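Local coordinates for protein importin-95 (Chaetomium thermophilum, PDB 4XRI) that acts as a HEAT-repeat nuclear transport receptor of the importin-beta family, importing diverse protein cargoes into the nucleus, and probably binds a small GTPase, at residues 338-343 with 356-361; 383-388 with 394-399; 425-430 with 437-442. The protein carries 2 engineered substitutions. One frame throughout, in Å; residues are numbered along the deposited sequence.

Interaction 1 (338-343 with 356-361)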
loop_
_atom_site.group_PDB
_atom_site.type_symbol
_atom_site.label_atom_id
_atom_site.label_comp_id
_atom_site.label_asym_id
_atom_site.label_seq_id
_atom_site.Cartn_x
_atom_site.Cartn_y
_atom_site.Cartn_z
ATOM N N GLN A 338 10.360 -2.485 -28.422
ATOM C CA GLN A 338 9.517 -2.417 -29.608
ATOM C C GLN A 338 8.073 -2.101 -29.220
ATOM O O GLN A 338 7.374 -1.364 -29.919
ATOM C CB GLN A 338 9.587 -3.735 -30.385
ATOM C CG GLN A 338 9.349 -3.595 -31.874
ATOM C CD GLN A 338 9.448 -4.923 -32.599
ATOM O OE1 GLN A 338 9.356 -5.986 -31.985
ATOM N NE2 GLN A 338 9.641 -4.868 -33.913
ATOM N N LEU A 339 7.639 -2.658 -28.094
ATOM C CA LEU A 339 6.280 -2.451 -27.607
ATOM C C LEU A 339 6.078 -1.041 -27.066
ATOM O O LEU A 339 4.948 -0.561 -26.975
ATOM C CB LEU A 339 5.938 -3.474 -26.524
ATOM C CG LEU A 339 5.734 -4.913 -27.002
ATOM C CD1 LEU A 339 5.468 -5.833 -25.823
ATOM C CD2 LEU A 339 4.593 -4.980 -28.010
ATOM N N LEU A 340 7.174 -0.382 -26.703
ATOM C CA LEU A 340 7.109 1.003 -26.252
ATOM C C LEU A 340 6.635 1.912 -27.381
ATOM O O LEU A 340 6.069 2.975 -27.134
ATOM C CB LEU A 340 8.469 1.479 -25.733
ATOM C CG LEU A 340 8.964 0.914 -24.398
ATOM C CD1 LEU A 340 10.191 1.672 -23.916
ATOM C CD2 LEU A 340 7.861 0.953 -23.345
ATOM N N THR A 341 6.858 1.481 -28.620
ATOM C CA THR A 341 6.486 2.273 -29.788
ATOM C C THR A 341 5.023 2.075 -30.176
ATOM O O THR A 341 4.569 2.602 -31.191
ATOM C CB THR A 341 7.366 1.931 -31.008
ATOM O OG1 THR A 341 7.000 0.644 -31.521
ATOM C CG2 THR A 341 8.838 1.923 -30.627
ATOM N N LYS A 342 4.286 1.325 -29.365
ATOM C CA LYS A 342 2.882 1.054 -29.652
ATOM C C LYS A 342 1.949 1.924 -28.814
ATOM O O LYS A 342 0.890 1.465 -28.386
ATOM C CB LYS A 342 2.561 -0.423 -29.411
ATOM C CG LYS A 342 3.469 -1.393 -30.146
ATOM C CD LYS A 342 3.446 -1.163 -31.648
ATOM C CE LYS A 342 4.294 -2.202 -32.369
ATOM N NZ LYS A 342 4.454 -1.900 -33.820
ATOM N N GLN A 343 2.338 3.174 -28.580
ATOM C CA GLN A 343 1.520 4.075 -27.774
ATOM C C GLN A 343 0.195 4.375 -28.456
ATOM O O GLN A 343 0.118 4.465 -29.680
ATOM C CB GLN A 343 2.249 5.394 -27.491
ATOM C CG GLN A 343 3.678 5.257 -27.016
ATOM C CD GLN A 343 4.673 5.362 -28.150
ATOM O OE1 GLN A 343 4.439 4.851 -29.243
ATOM N NE2 GLN A 343 5.791 6.035 -27.898
ATOM N N ARG A 356 2.337 0.596 -21.824
ATOM C CA ARG A 356 2.574 0.889 -20.417
ATOM C C ARG A 356 2.958 -0.388 -19.685
ATOM O O ARG A 356 3.738 -0.359 -18.736
ATOM C CB ARG A 356 1.344 1.536 -19.780
ATOM C CG ARG A 356 0.832 2.723 -20.571
ATOM C CD ARG A 356 -0.059 3.630 -19.748
ATOM N NE ARG A 356 -0.786 4.561 -20.606
ATOM C CZ ARG A 356 -1.340 5.694 -20.190
ATOM N NH1 ARG A 356 -1.247 6.055 -18.918
ATOM N NH2 ARG A 356 -1.982 6.472 -21.051
ATOM N N ALA A 357 2.407 -1.509 -20.139
ATOM C CA ALA A 357 2.783 -2.813 -19.610
ATOM C C ALA A 357 4.265 -3.073 -19.865
ATOM O O ALA A 357 4.999 -3.483 -18.964
ATOM C CB ALA A 357 1.933 -3.907 -20.236
ATOM N N ALA A 358 4.694 -2.823 -21.098
ATOM C CA ALA A 358 6.088 -2.996 -21.496
ATOM C C ALA A 358 7.009 -2.072 -20.707
ATOM O O ALA A 358 8.120 -2.461 -20.341
ATOM C CB ALA A 358 6.248 -2.751 -22.991
ATOM N N TYR A 359 6.546 -0.854 -20.446
ATOM C CA TYR A 359 7.341 0.105 -19.688
ATOM C C TYR A 359 7.542 -0.367 -18.253
ATOM O O TYR A 359 8.656 -0.318 -17.734
ATOM C CB TYR A 359 6.694 1.490 -19.686
ATOM C CG TYR A 359 7.527 2.519 -18.949
ATOM C CD1 TYR A 359 8.533 3.221 -19.601
ATOM C CD2 TYR A 359 7.321 2.772 -17.597
ATOM C CE1 TYR A 359 9.303 4.153 -18.931
ATOM C CE2 TYR A 359 8.088 3.701 -16.919
ATOM C CZ TYR A 359 9.076 4.389 -17.590
ATOM O OH TYR A 359 9.843 5.317 -16.921
ATOM N N GLN A 360 6.458 -0.812 -17.622
ATOM C CA GLN A 360 6.525 -1.350 -16.265
ATOM C C GLN A 360 7.522 -2.499 -16.214
ATOM O O GLN A 360 8.387 -2.546 -15.340
ATOM C CB GLN A 360 5.149 -1.833 -15.784
ATOM C CG GLN A 360 4.073 -0.760 -15.724
ATOM C CD GLN A 360 4.497 0.467 -14.946
ATOM O OE1 GLN A 360 5.126 0.366 -13.892
ATOM N NE2 GLN A 360 4.155 1.642 -15.466
ATOM N N CYS A 361 7.384 -3.414 -17.168
ATOM C CA CYS A 361 8.254 -4.579 -17.277
ATOM C C CYS A 361 9.714 -4.168 -17.428
ATOM O O CYS A 361 10.599 -4.744 -16.792
ATOM C CB CYS A 361 7.823 -5.451 -18.465
ATOM S SG CYS A 361 8.630 -7.067 -18.547
#

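Interaction 2 (383-388 with 394-399)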
loop_
_atom_site.group_PDB
_atom_site.type_symbol
_atom_site.label_atom_id
_atom_site.label_comp_id
_atom_site.label_asym_id
_atom_site.label_seq_id
_atom_site.Cartn_x
_atom_site.Cartn_y
_atom_site.Cartn_z
ATOM N N HIS A 383 19.446 4.615 -31.774
ATOM C CA HIS A 383 18.793 4.399 -33.063
ATOM C C HIS A 383 17.562 5.279 -33.271
ATOM O O HIS A 383 17.245 5.650 -34.400
ATOM C CB HIS A 383 18.374 2.932 -33.215
ATOM C CG HIS A 383 19.516 1.987 -33.417
ATOM N ND1 HIS A 383 19.333 0.640 -33.652
ATOM C CD2 HIS A 383 20.857 2.187 -33.416
ATOM C CE1 HIS A 383 20.508 0.054 -33.788
ATOM N NE2 HIS A 383 21.449 0.972 -33.650
ATOM N N ASN A 384 16.869 5.603 -32.184
ATOM C CA ASN A 384 15.517 6.142 -32.290
ATOM C C ASN A 384 15.295 7.537 -31.716
ATOM O O ASN A 384 14.207 8.096 -31.856
ATOM C CB ASN A 384 14.546 5.181 -31.611
ATOM C CG ASN A 384 14.339 3.913 -32.407
ATOM O OD1 ASN A 384 14.008 3.962 -33.588
ATOM N ND2 ASN A 384 14.545 2.771 -31.768
ATOM N N LEU A 385 16.314 8.094 -31.075
ATOM C CA LEU A 385 16.191 9.404 -30.446
ATOM C C LEU A 385 15.818 10.488 -31.459
ATOM O O LEU A 385 15.107 11.437 -31.132
ATOM C CB LEU A 385 17.494 9.772 -29.734
ATOM C CG LEU A 385 17.396 10.785 -28.593
ATOM C CD1 LEU A 385 16.355 10.350 -27.573
ATOM C CD2 LEU A 385 18.751 10.955 -27.929
ATOM N N ARG A 386 16.289 10.330 -32.693
ATOM C CA ARG A 386 16.053 11.320 -33.739
ATOM C C ARG A 386 15.124 10.803 -34.834
ATOM O O ARG A 386 15.161 11.283 -35.965
ATOM C CB ARG A 386 17.381 11.760 -34.359
ATOM C CG ARG A 386 18.355 12.385 -33.378
ATOM C CD ARG A 386 19.618 12.837 -34.093
ATOM N NE ARG A 386 20.496 13.623 -33.234
ATOM C CZ ARG A 386 21.565 14.284 -33.667
ATOM N NH1 ARG A 386 22.311 14.979 -32.818
ATOM N NH2 ARG A 386 21.883 14.252 -34.953
ATOM N N HIS A 387 14.293 9.825 -34.489
ATOM C CA HIS A 387 13.356 9.235 -35.438
ATOM C C HIS A 387 12.325 10.263 -35.896
ATOM O O HIS A 387 12.041 11.224 -35.186
ATOM C CB HIS A 387 12.665 8.026 -34.806
ATOM C CG HIS A 387 12.195 7.002 -35.793
ATOM N ND1 HIS A 387 10.970 7.076 -36.419
ATOM C CD2 HIS A 387 12.781 5.869 -36.249
ATOM C CE1 HIS A 387 10.824 6.040 -37.224
ATOM N NE2 HIS A 387 11.909 5.291 -37.139
ATOM N N ALA A 388 11.770 10.061 -37.086
ATOM C CA ALA A 388 10.765 10.976 -37.619
ATOM C C ALA A 388 9.409 10.703 -36.981
ATOM O O ALA A 388 8.588 11.606 -36.819
ATOM C CB ALA A 388 10.682 10.852 -39.135
ATOM N N ASP A 394 9.676 9.058 -28.471
ATOM C CA ASP A 394 9.056 8.902 -27.164
ATOM C C ASP A 394 9.505 7.603 -26.507
ATOM O O ASP A 394 9.800 7.572 -25.314
ATOM C CB ASP A 394 7.531 8.930 -27.281
ATOM C CG ASP A 394 6.843 8.768 -25.941
ATOM O OD1 ASP A 394 6.706 9.777 -25.221
ATOM O OD2 ASP A 394 6.432 7.635 -25.612
ATOM N N ALA A 395 9.554 6.534 -27.295
ATOM C CA ALA A 395 10.004 5.238 -26.799
ATOM C C ALA A 395 11.453 5.311 -26.336
ATOM O O ALA A 395 11.823 4.737 -25.310
ATOM C CB ALA A 395 9.845 4.176 -27.871
ATOM N N ALA A 396 12.263 6.038 -27.100
ATOM C CA ALA A 396 13.692 6.147 -26.832
ATOM C C ALA A 396 13.971 6.829 -25.495
ATOM O O ALA A 396 14.741 6.316 -24.681
ATOM C CB ALA A 396 14.384 6.898 -27.961
ATOM N N VAL A 397 13.351 7.984 -25.272
ATOM C CA VAL A 397 13.545 8.718 -24.025
ATOM C C VAL A 397 12.939 7.953 -22.850
ATOM O O VAL A 397 13.502 7.941 -21.757
ATOM C CB VAL A 397 12.941 10.144 -24.090
ATOM C CG1 VAL A 397 13.695 10.988 -25.104
ATOM C CG2 VAL A 397 11.464 10.102 -24.428
ATOM N N SER A 398 11.802 7.304 -23.087
ATOM C CA SER A 398 11.139 6.505 -22.061
ATOM C C SER A 398 12.053 5.385 -21.590
ATOM O O SER A 398 12.251 5.190 -20.388
ATOM C CB SER A 398 9.826 5.919 -22.585
ATOM O OG SER A 398 8.869 6.935 -22.823
ATOM N N ALA A 399 12.607 4.656 -22.553
ATOM C CA ALA A 399 13.512 3.550 -22.268
ATOM C C ALA A 399 14.708 4.004 -21.446
ATOM O O ALA A 399 15.104 3.338 -20.493
ATOM C CB ALA A 399 13.981 2.907 -23.564
#

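Interaction 3 (425-430 with 437-442)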
loop_
_atom_site.group_PDB
_atom_site.type_symbol
_atom_site.label_atom_id
_atom_site.label_comp_id
_atom_site.label_asym_id
_atom_site.label_seq_id
_atom_site.Cartn_x
_atom_site.Cartn_y
_atom_site.Cartn_z
ATOM N N ALA A 425 17.609 18.701 -24.590
ATOM C CA ALA A 425 17.192 19.265 -25.867
ATOM C C ALA A 425 15.848 18.693 -26.307
ATOM O O ALA A 425 15.086 19.347 -27.017
ATOM C CB ALA A 425 18.249 19.008 -26.927
ATOM N N MET A 426 15.560 17.471 -25.868
ATOM C CA MET A 426 14.319 16.789 -26.222
ATOM C C MET A 426 13.095 17.482 -25.625
ATOM O O MET A 426 11.961 17.193 -26.002
ATOM C CB MET A 426 14.365 15.330 -25.757
ATOM C CG MET A 426 13.652 14.348 -26.676
ATOM S SD MET A 426 14.576 14.050 -28.192
ATOM C CE MET A 426 16.246 14.004 -27.549
ATOM N N MET A 427 13.332 18.398 -24.690
ATOM C CA MET A 427 12.256 19.153 -24.058
ATOM C C MET A 427 11.620 20.143 -25.029
ATOM O O MET A 427 10.553 20.689 -24.757
ATOM C CB MET A 427 12.775 19.890 -22.821
ATOM C CG MET A 427 13.194 18.970 -21.685
ATOM S SD MET A 427 11.784 18.285 -20.790
ATOM C CE MET A 427 11.241 19.728 -19.881
ATOM N N GLU A 428 12.278 20.372 -26.161
ATOM C CA GLU A 428 11.751 21.271 -27.182
ATOM C C GLU A 428 11.158 20.499 -28.356
ATOM O O GLU A 428 10.983 21.043 -29.446
ATOM C CB GLU A 428 12.845 22.219 -27.678
ATOM C CG GLU A 428 13.167 23.345 -26.709
ATOM C CD GLU A 428 12.001 24.296 -26.516
ATOM O OE1 GLU A 428 11.215 24.478 -27.469
ATOM O OE2 GLU A 428 11.866 24.856 -25.408
ATOM N N ASP A 429 10.852 19.227 -28.125
ATOM C CA ASP A 429 10.272 18.380 -29.159
ATOM C C ASP A 429 8.864 18.850 -29.510
ATOM O O ASP A 429 8.170 19.416 -28.667
ATOM C CB ASP A 429 10.247 16.920 -28.699
ATOM C CG ASP A 429 10.055 15.949 -29.846
ATOM O OD1 ASP A 429 11.065 15.394 -30.325
ATOM O OD2 ASP A 429 8.898 15.744 -30.269
ATOM N N GLU A 430 8.452 18.623 -30.753
ATOM C CA GLU A 430 7.114 19.007 -31.193
ATOM C C GLU A 430 6.057 18.262 -30.394
ATOM O O GLU A 430 5.107 18.856 -29.885
ATOM C CB GLU A 430 6.912 18.720 -32.684
ATOM C CG GLU A 430 7.743 19.557 -33.632
ATOM C CD GLU A 430 7.529 19.151 -35.080
ATOM O OE1 GLU A 430 6.885 18.105 -35.317
ATOM O OE2 GLU A 430 7.993 19.881 -35.982
ATOM N N SER A 437 7.440 12.520 -21.588
ATOM C CA SER A 437 8.301 11.372 -21.327
ATOM C C SER A 437 9.731 11.816 -21.056
ATOM O O SER A 437 10.467 11.161 -20.320
ATOM C CB SER A 437 8.270 10.394 -22.504
ATOM O OG SER A 437 6.961 9.891 -22.712
ATOM N N THR A 438 10.121 12.930 -21.666
ATOM C CA THR A 438 11.455 13.480 -21.470
ATOM C C THR A 438 11.603 14.048 -20.064
ATOM O O THR A 438 12.596 13.797 -19.380
ATOM C CB THR A 438 11.769 14.578 -22.497
ATOM O OG1 THR A 438 11.786 14.011 -23.813
ATOM C CG2 THR A 438 13.119 15.203 -22.206
ATOM N N ALA A 439 10.602 14.815 -19.643
ATOM C CA ALA A 439 10.588 15.397 -18.305
ATOM C C ALA A 439 10.665 14.314 -17.234
ATOM O O ALA A 439 11.451 14.413 -16.294
ATOM C CB ALA A 439 9.343 16.246 -18.110
ATOM N N TYR A 440 9.853 13.275 -17.397
ATOM C CA TYR A 440 9.812 12.158 -16.457
ATOM C C TYR A 440 11.138 11.408 -16.426
ATOM O O TYR A 440 11.606 10.996 -15.364
ATOM C CB TYR A 440 8.679 11.197 -16.822
ATOM C CG TYR A 440 8.428 10.125 -15.786
ATOM C CD1 TYR A 440 7.618 10.376 -14.686
ATOM C CD2 TYR A 440 8.988 8.860 -15.914
ATOM C CE1 TYR A 440 7.380 9.401 -13.738
ATOM C CE2 TYR A 440 8.756 7.877 -14.969
ATOM C CZ TYR A 440 7.950 8.152 -13.884
ATOM O OH TYR A 440 7.714 7.178 -12.940
ATOM N N ALA A 441 11.737 11.236 -17.600
ATOM C CA ALA A 441 13.021 10.560 -17.721
ATOM C C ALA A 441 14.108 11.351 -17.006
ATOM O O ALA A 441 15.007 10.775 -16.396
ATOM C CB ALA A 441 13.384 10.360 -19.188
ATOM N N LEU A 442 14.020 12.675 -17.090
ATOM C CA LEU A 442 14.956 13.553 -16.401
ATOM C C LEU A 442 14.790 13.438 -14.890
ATOM O O LEU A 442 15.755 13.571 -14.141
ATOM C CB LEU A 442 14.765 15.003 -16.854
ATOM C CG LEU A 442 15.290 15.332 -18.254
ATOM C CD1 LEU A 442 14.739 16.658 -18.748
ATOM C CD2 LEU A 442 16.812 15.352 -18.247
#

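Interaction 1 (338-343 with 356-361)
L339 and A358 meet through their CB atoms, 3.6 Å apart. Both residues direct this carbon toward the opposite segment. The small alanine permits a close approach, and the CA atoms of L339 and A358 are 6.1 Å apart. In L339 the CB makes the contact, and the side chain also packs on V292 of helix 285-310. L340 instead reaches across with one branch. Its CG stands beside the backbone N, anti to the carbonyl carbon (chi1 -71°), which brings CD2 to the partner helix. This methyl is 3.7 Å from Y359 N and 3.9 Å from Y359 CB. It also lies 4.1 Å from A358 CB. The contact joins the last turn of helix 324-340 to an early turn of helix 354-369, two successive helices of the HEAT-repeat solenoid. The Y359 ring leaves the helix with CG anti to the backbone N (chi1 -178°). L340 CD2 then lies off the ring edge, near its plane, while it touches the tyrosine's backbone and CB. Beyond the helix end, T341 OG1 donates to Q338 O at 2.6 Å, in the carbonyl plane (C=O...O angle 153°). T341 N donates to the same oxygen, so two bonds hold it where the chain turns.

Interaction 2 (383-388 with 394-399)
L385 and V397 cross at about a right angle. They touch methyl to methyl, with L385 CD1 3.7 Å from V397 CG1. The L385 side chain starts out alongside the partner helix, but its end swings in. With CG anti to the backbone N (chi1 -156°), the CD1 branch is carried over to helix 390-402. The same methyl also rests 4.0 Å from A396 CB. One leucine branch therefore spans two consecutive residues of the helix.

A396 points its CB toward the other segment. This carbon sits against the peptide link between N384 and L385, 3.9 Å from L385 N. N384 adds its own CB, 4.0 Å from A396 CB, so this asparagine packs through its aliphatic carbon. Its amide is used elsewhere: ND2 makes a weak hydrogen bond to F380 O, one turn back. With the small A396 facing the turn, the CA atoms of L385 and A396 come within 5.5 Å.

A type I beta turn runs from N384 to H387, with H387 N donating to N384 O at 3.2 Å. On the helix, S398 OG donates to D394 O at 2.7 Å, from 36° out of the carbonyl plane. S398 N reaches that oxygen from the opposite face. The serine hydroxyl is thus folded back onto its own helix.

The contact closes the short connection between helices 374-384 and 390-402. Helix 390-402 belongs to a HEAT-like repeat and has neighbours on both sides. V397 packs on S437 and T438 of helix 432-449, while A395 and A399 pack on L340 of helix 324-340.

Interaction 3 (425-430 with 437-442)
In a HEAT-like repeat, M426 and M427 sit in the turn that follows helix 409-425 and pack on T438 of the next helix, 432-449. The two methionines favour different branches of the threonine. M427 takes the methyl. Its SD lies 3.6 Å from T438 CG2, and the two side chains cross obliquely. M426 comes to the hydroxyl, nearly at a right angle, with its CG 3.4 Å from T438 OG1. Its CB also nears the methyl, 3.8 Å from T438 CG2. The approach to OG1 is packing of a methylene against the oxygen. The hydroxyl itself is hydrogen-bonded to V434 O, one turn earlier in the helix.

M427 first runs beside the partner helix and then bends in. CG is anti to the carbonyl carbon (chi1 -67°), and further bends at chi2 and chi3 fold the chain. The bends set SD over the helix, against residues one turn apart. It is 3.8 Å from A439 N, 4.2 Å from A439 CB and 3.9 Å from L442 CD1. T438 and L442 lie on the same face, so the thioether bridges neighbouring turns. Replacing M427 by an alanine removes the thioether, and is likely to leave T438 CG2 and L442 CD1 without their common neighbour and a gap between turn and helix.

The contact folds the connection between helices 409-425 and 432-449 back onto helix 432-449, as in the stacked helices of a HEAT solenoid. M427 also packs on S465 and L466 of helix 455-472, and M426 CG on V397 of helix 390-402, while the end of M426 leads away from T438, toward L385. Further along the turn, D429 OD1 forms a salt bridge with R393 NE, and D429 OD2 accepts from S431 N.

The three contacts follow one another along the HEAT-repeat solenoid, each joining a helix to the turn or helix end before it. Interactions 2 and 3 are buried; interaction 1 is only partly so. All three are mainly apolar, without hydrogen bonds between their segments: leucine on alanine and the base of a tyrosine in interaction 1, leucine on alanine and valine in interaction 2, methionine sulfur in interaction 3. They share no helix, but they touch. Polar links run between them through D394 of interaction 2. Its OD2 probably accepts from Q343 NE2 of interaction 1 (2.9 Å), and its OD1 probably pairs with S437 OG of interaction 3. M426 CE also packs on L385 CG, at 3.6 Å.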